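Local structure of congerin-2 (Conger myriaster, 1IS5) at residues A[34-39]-A[113-118]; A[73-78]-A[105-110]. The protein binds beta-galactosides as a homodimeric galectin, although its physiological function is not yet known. All blocks are in the same frame, centred on the assembly; numbering follows the deposited sequence.

Both contacts are partly buried in the galectin beta-sandwich, each with buried and exposed residues, their centres about 19 Å apart. Interaction 2 is nested inside the chain loop that interaction 1 closes. Interaction 1 lies at neighbouring strands of one sheet, where the chain turns a corner after strand 29-34. Interaction 2 instead pairs edge strands of the two sheets, 68-75 and 106-110. Interaction 1 has a valine-on-phenylalanine contact, while the buried V107 and F109 of interaction 2 face side chains of polar residues. Two carboxylates approach each other in interaction 1; in interaction 2 a lysine from the loop after strand 68-75 makes a weak bond to a backbone carbonyl, and a water joins a glutamate to strand 106-110.

Interaction 1: A[34-39]-A[113-118]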
# COMPACT_ATOMS: atom_id res chain seq x y z
N VAL A 34 -9.17 1.04 8.84
CA VAL A 34 -8.53 -0.25 8.75
C VAL A 34 -9.70 -1.22 8.82
O VAL A 34 -10.56 -1.14 9.72
CB VAL A 34 -7.56 -0.45 9.96
CG1 VAL A 34 -7.03 -1.88 10.00
CG2 VAL A 34 -6.35 0.43 9.81
N GLY A 35 -9.82 -2.12 7.86
CA GLY A 35 -10.88 -3.07 7.93
C GLY A 35 -10.75 -4.08 6.84
O GLY A 35 -9.70 -4.54 6.41
N GLU A 36 -11.93 -4.34 6.35
CA GLU A 36 -12.12 -5.44 5.46
C GLU A 36 -12.61 -4.88 4.14
O GLU A 36 -12.28 -5.45 3.11
CB GLU A 36 -13.13 -6.39 6.18
CG GLU A 36 -12.92 -6.79 7.75
CD GLU A 36 -13.25 -5.99 9.10
OE1 GLU A 36 -12.72 -6.46 10.11
OE2 GLU A 36 -14.01 -4.99 9.22
N SER A 37 -13.32 -3.75 4.04
CA SER A 37 -13.86 -3.27 2.79
C SER A 37 -14.28 -1.80 2.99
O SER A 37 -14.19 -1.36 4.13
CB SER A 37 -15.10 -4.15 2.39
OG SER A 37 -16.26 -4.08 3.21
N THR A 38 -14.77 -0.99 2.04
CA THR A 38 -15.15 0.36 2.44
C THR A 38 -16.42 0.34 3.30
O THR A 38 -16.69 1.33 3.98
CB THR A 38 -15.32 1.29 1.16
OG1 THR A 38 -16.35 0.79 0.32
CG2 THR A 38 -14.02 1.37 0.36
N ASP A 39 -17.21 -0.74 3.38
CA ASP A 39 -18.41 -0.84 4.20
C ASP A 39 -18.16 -1.67 5.45
O ASP A 39 -19.11 -2.01 6.17
CB ASP A 39 -19.59 -1.50 3.39
CG ASP A 39 -21.03 -1.51 4.03
OD1 ASP A 39 -21.88 -2.31 3.60
OD2 ASP A 39 -21.32 -0.75 4.97
N ASN A 113 -14.40 -6.54 17.12
CA ASN A 113 -14.75 -7.84 16.56
C ASN A 113 -13.72 -8.92 16.89
O ASN A 113 -13.91 -10.08 16.48
CB ASN A 113 -14.89 -7.75 15.04
CG ASN A 113 -15.53 -6.49 14.46
OD1 ASN A 113 -15.07 -6.04 13.41
ND2 ASN A 113 -16.51 -5.78 15.03
N LYS A 114 -12.66 -8.57 17.63
CA LYS A 114 -11.52 -9.44 17.93
C LYS A 114 -10.89 -10.03 16.65
O LYS A 114 -10.56 -11.21 16.53
CB LYS A 114 -11.97 -10.54 18.89
CG LYS A 114 -12.42 -9.97 20.26
CD LYS A 114 -12.67 -11.10 21.29
CE LYS A 114 -11.37 -11.81 21.70
NZ LYS A 114 -11.62 -13.00 22.48
N ASP A 115 -10.73 -9.21 15.61
CA ASP A 115 -10.16 -9.66 14.37
C ASP A 115 -8.65 -9.76 14.47
O ASP A 115 -7.99 -9.07 15.26
CB ASP A 115 -10.49 -8.71 13.25
CG ASP A 115 -11.94 -8.63 12.82
OD1 ASP A 115 -12.44 -7.51 12.70
OD2 ASP A 115 -12.59 -9.65 12.58
N ALA A 116 -8.08 -10.65 13.67
CA ALA A 116 -6.66 -10.85 13.74
C ALA A 116 -5.94 -10.39 12.49
O ALA A 116 -4.71 -10.38 12.47
CB ALA A 116 -6.38 -12.34 13.98
N ALA A 117 -6.64 -10.00 11.43
CA ALA A 117 -5.95 -9.55 10.23
C ALA A 117 -6.92 -8.65 9.48
O ALA A 117 -8.14 -8.82 9.63
CB ALA A 117 -5.56 -10.75 9.34
N PHE A 118 -6.40 -7.68 8.71
CA PHE A 118 -7.20 -6.74 7.95
C PHE A 118 -6.63 -6.65 6.55
O PHE A 118 -5.42 -6.62 6.36
CB PHE A 118 -7.17 -5.35 8.58
CG PHE A 118 -7.75 -5.38 9.97
CD1 PHE A 118 -9.12 -5.64 10.15
CD2 PHE A 118 -6.90 -5.21 11.07
CE1 PHE A 118 -9.65 -5.74 11.44
CE2 PHE A 118 -7.45 -5.32 12.36
CZ PHE A 118 -8.82 -5.58 12.54
O HOH W 1 -10.53 -8.68 8.78
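V34 sets its CG1 methyl against the ring of F118, 3.5 Å from CD2, the two side chains crossing at about a right angle. CG1 reaches the ring because it stands anti to the backbone N (chi1 171°). G35 follows with its CA 3.8 Å from F118 CD1 and its O 3.4 Å from F118 CB; the backbone shape at this corner suits glycine, lacking a CB. Beyond it, E36 runs alongside F118, and a bend at chi2 (79°) turns OE1 to the ring edge, in its plane and 3.4 Å from CE1, where the partly positive ring hydrogens suit a carboxylate oxygen. The same OE1 lies 2.8 Å from D115 OD1, the carboxylate planes 67° apart. Both are acceptors, so the closeness probably raises the proton affinity of one of them.

In the galectin sandwich, strands 29-34 and 117-125 are antiparallel neighbours in one sheet, and G35 continues the pairing through a backbone bond with L120. E36 and S37 both face S40, a classic beta bulge, and E36 OE2 is hydrogen-bonded to S40 OG, which steadies the glutamate tip. The aromatic F118 suits its buried place, for its ring meets F92 of the other sheet edge-to-face.

Interaction 2: A[73-78]-A[105-110]; sequences ERSKKF and ETVEFP
K77 reaches across to E105 and T106 with an extended side chain. Its CB comes 4.0 Å from E105 OE2, and CG passes 3.9 Å from OE1, so the methylenes run obliquely past that carboxylate. CD faces both T106 O, 3.8 Å away, and V107 CG2. At the tip, NZ makes a weak hydrogen bond to T106 O at 3.3 Å. It stops short of E105 OE1, at 4.8 Å, where the opposite charges can still attract; E105 OE2 is held by N103. A long lysine suits this place because its aliphatic part packs while its amine reaches a backbone carbonyl.

Strands 68-75 and 106-110 are edge strands of opposite sheets of the galectin sandwich; their segments 73-75 and 106-110 run antiparallel with axes 9.2 Å apart, too far for direct backbone pairing. At the end of the first strand, S75 OG accepts from K77 N, an ST turn with an N-H...O angle of 157° that shapes the chain leaving it. OG stands anti to the backbone N (chi1 178°) and also touches V107 CG2. Farther along, E73 lays OE1 3.7 Å from P110 CD and OE2 4.0 Å from F109 CD1, its carboxylate plane turned 68° from the ring, while a water donates to E73 OE2 and E108 O. R74, predicted with E73 and S75 to bind galactoside, points away and forms salt bridges with D54 and E72.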
# COMPACT_ATOMS: atom_id res chain seq x y z
N GLU A 73 -16.08 6.95 20.01
CA GLU A 73 -15.23 7.27 21.15
C GLU A 73 -14.52 8.55 20.72
O GLU A 73 -14.25 8.74 19.54
CB GLU A 73 -14.22 6.19 21.41
CG GLU A 73 -14.94 5.06 22.18
CD GLU A 73 -14.09 3.97 22.84
OE1 GLU A 73 -14.64 2.88 23.10
OE2 GLU A 73 -12.91 4.20 23.11
N ARG A 74 -14.29 9.53 21.56
CA ARG A 74 -13.71 10.78 21.10
C ARG A 74 -12.44 11.08 21.84
O ARG A 74 -12.21 10.62 22.95
CB ARG A 74 -14.75 11.87 21.28
CG ARG A 74 -15.91 11.38 20.42
CD ARG A 74 -17.24 12.00 20.67
NE ARG A 74 -17.07 13.38 20.31
CZ ARG A 74 -17.57 13.95 19.21
NH1 ARG A 74 -18.30 13.37 18.26
NH2 ARG A 74 -17.32 15.21 19.09
N SER A 75 -11.52 11.79 21.23
CA SER A 75 -10.32 12.21 21.87
C SER A 75 -10.12 13.65 21.48
O SER A 75 -10.31 14.20 20.39
CB SER A 75 -9.13 11.38 21.41
OG SER A 75 -7.95 11.87 22.04
N LYS A 76 -9.72 14.22 22.57
CA LYS A 76 -9.31 15.59 22.71
C LYS A 76 -7.93 15.86 22.13
O LYS A 76 -7.61 17.00 21.81
CB LYS A 76 -9.33 15.90 24.22
CG LYS A 76 -9.36 14.70 25.30
CD LYS A 76 -8.28 13.57 25.29
CE LYS A 76 -8.87 12.21 25.63
NZ LYS A 76 -7.97 11.10 25.30
N LYS A 77 -7.07 14.84 22.01
CA LYS A 77 -5.70 14.97 21.51
C LYS A 77 -5.73 15.37 20.06
O LYS A 77 -6.20 14.57 19.27
CB LYS A 77 -4.93 13.65 21.59
CG LYS A 77 -4.74 13.35 23.04
CD LYS A 77 -4.30 11.96 23.28
CE LYS A 77 -4.34 11.92 24.77
NZ LYS A 77 -4.09 10.59 25.24
N PHE A 78 -5.22 16.53 19.63
CA PHE A 78 -5.37 16.87 18.24
C PHE A 78 -4.15 17.66 17.82
O PHE A 78 -4.21 18.87 17.59
CB PHE A 78 -6.68 17.68 18.05
CG PHE A 78 -7.19 17.67 16.61
CD1 PHE A 78 -7.00 18.77 15.78
CD2 PHE A 78 -7.83 16.54 16.11
CE1 PHE A 78 -7.45 18.73 14.46
CE2 PHE A 78 -8.28 16.50 14.80
CZ PHE A 78 -8.09 17.60 13.97
N GLU A 105 1.87 11.23 21.43
CA GLU A 105 0.73 10.91 22.29
C GLU A 105 0.08 9.67 21.74
O GLU A 105 0.28 9.39 20.56
CB GLU A 105 -0.28 12.05 22.31
CG GLU A 105 0.23 13.22 23.11
CD GLU A 105 -0.83 14.31 23.27
OE1 GLU A 105 -1.30 14.45 24.40
OE2 GLU A 105 -1.20 14.99 22.31
N THR A 106 -0.65 8.87 22.51
CA THR A 106 -1.21 7.63 21.96
C THR A 106 -2.72 7.60 22.16
O THR A 106 -3.25 8.30 23.03
CB THR A 106 -0.53 6.41 22.63
OG1 THR A 106 -0.99 6.40 23.98
CG2 THR A 106 0.98 6.48 22.64
N VAL A 107 -3.48 6.84 21.40
CA VAL A 107 -4.92 6.74 21.59
C VAL A 107 -5.12 5.22 21.51
O VAL A 107 -4.44 4.54 20.74
CB VAL A 107 -5.69 7.47 20.46
CG1 VAL A 107 -7.17 7.25 20.62
CG2 VAL A 107 -5.47 8.97 20.57
N GLU A 108 -6.01 4.64 22.30
CA GLU A 108 -6.27 3.21 22.24
C GLU A 108 -7.72 3.04 21.86
O GLU A 108 -8.54 3.88 22.25
CB GLU A 108 -6.03 2.55 23.57
CG GLU A 108 -4.53 2.48 23.92
CD GLU A 108 -3.95 3.79 24.45
OE1 GLU A 108 -4.53 4.39 25.36
OE2 GLU A 108 -2.91 4.23 23.96
N PHE A 109 -8.14 2.04 21.10
CA PHE A 109 -9.54 1.92 20.73
C PHE A 109 -9.77 0.42 20.82
O PHE A 109 -8.87 -0.32 20.40
CB PHE A 109 -9.72 2.42 19.32
CG PHE A 109 -11.14 2.28 18.79
CD1 PHE A 109 -12.16 3.04 19.37
CD2 PHE A 109 -11.41 1.42 17.74
CE1 PHE A 109 -13.46 2.95 18.89
CE2 PHE A 109 -12.72 1.31 17.23
CZ PHE A 109 -13.72 2.08 17.82
N PRO A 110 -10.88 -0.14 21.36
CA PRO A 110 -11.11 -1.56 21.35
C PRO A 110 -11.18 -2.20 19.94
O PRO A 110 -11.66 -1.63 18.98
CB PRO A 110 -12.40 -1.68 22.13
CG PRO A 110 -13.06 -0.33 21.93
CD PRO A 110 -11.89 0.57 22.15
O HOH W 2 -10.74 5.59 21.96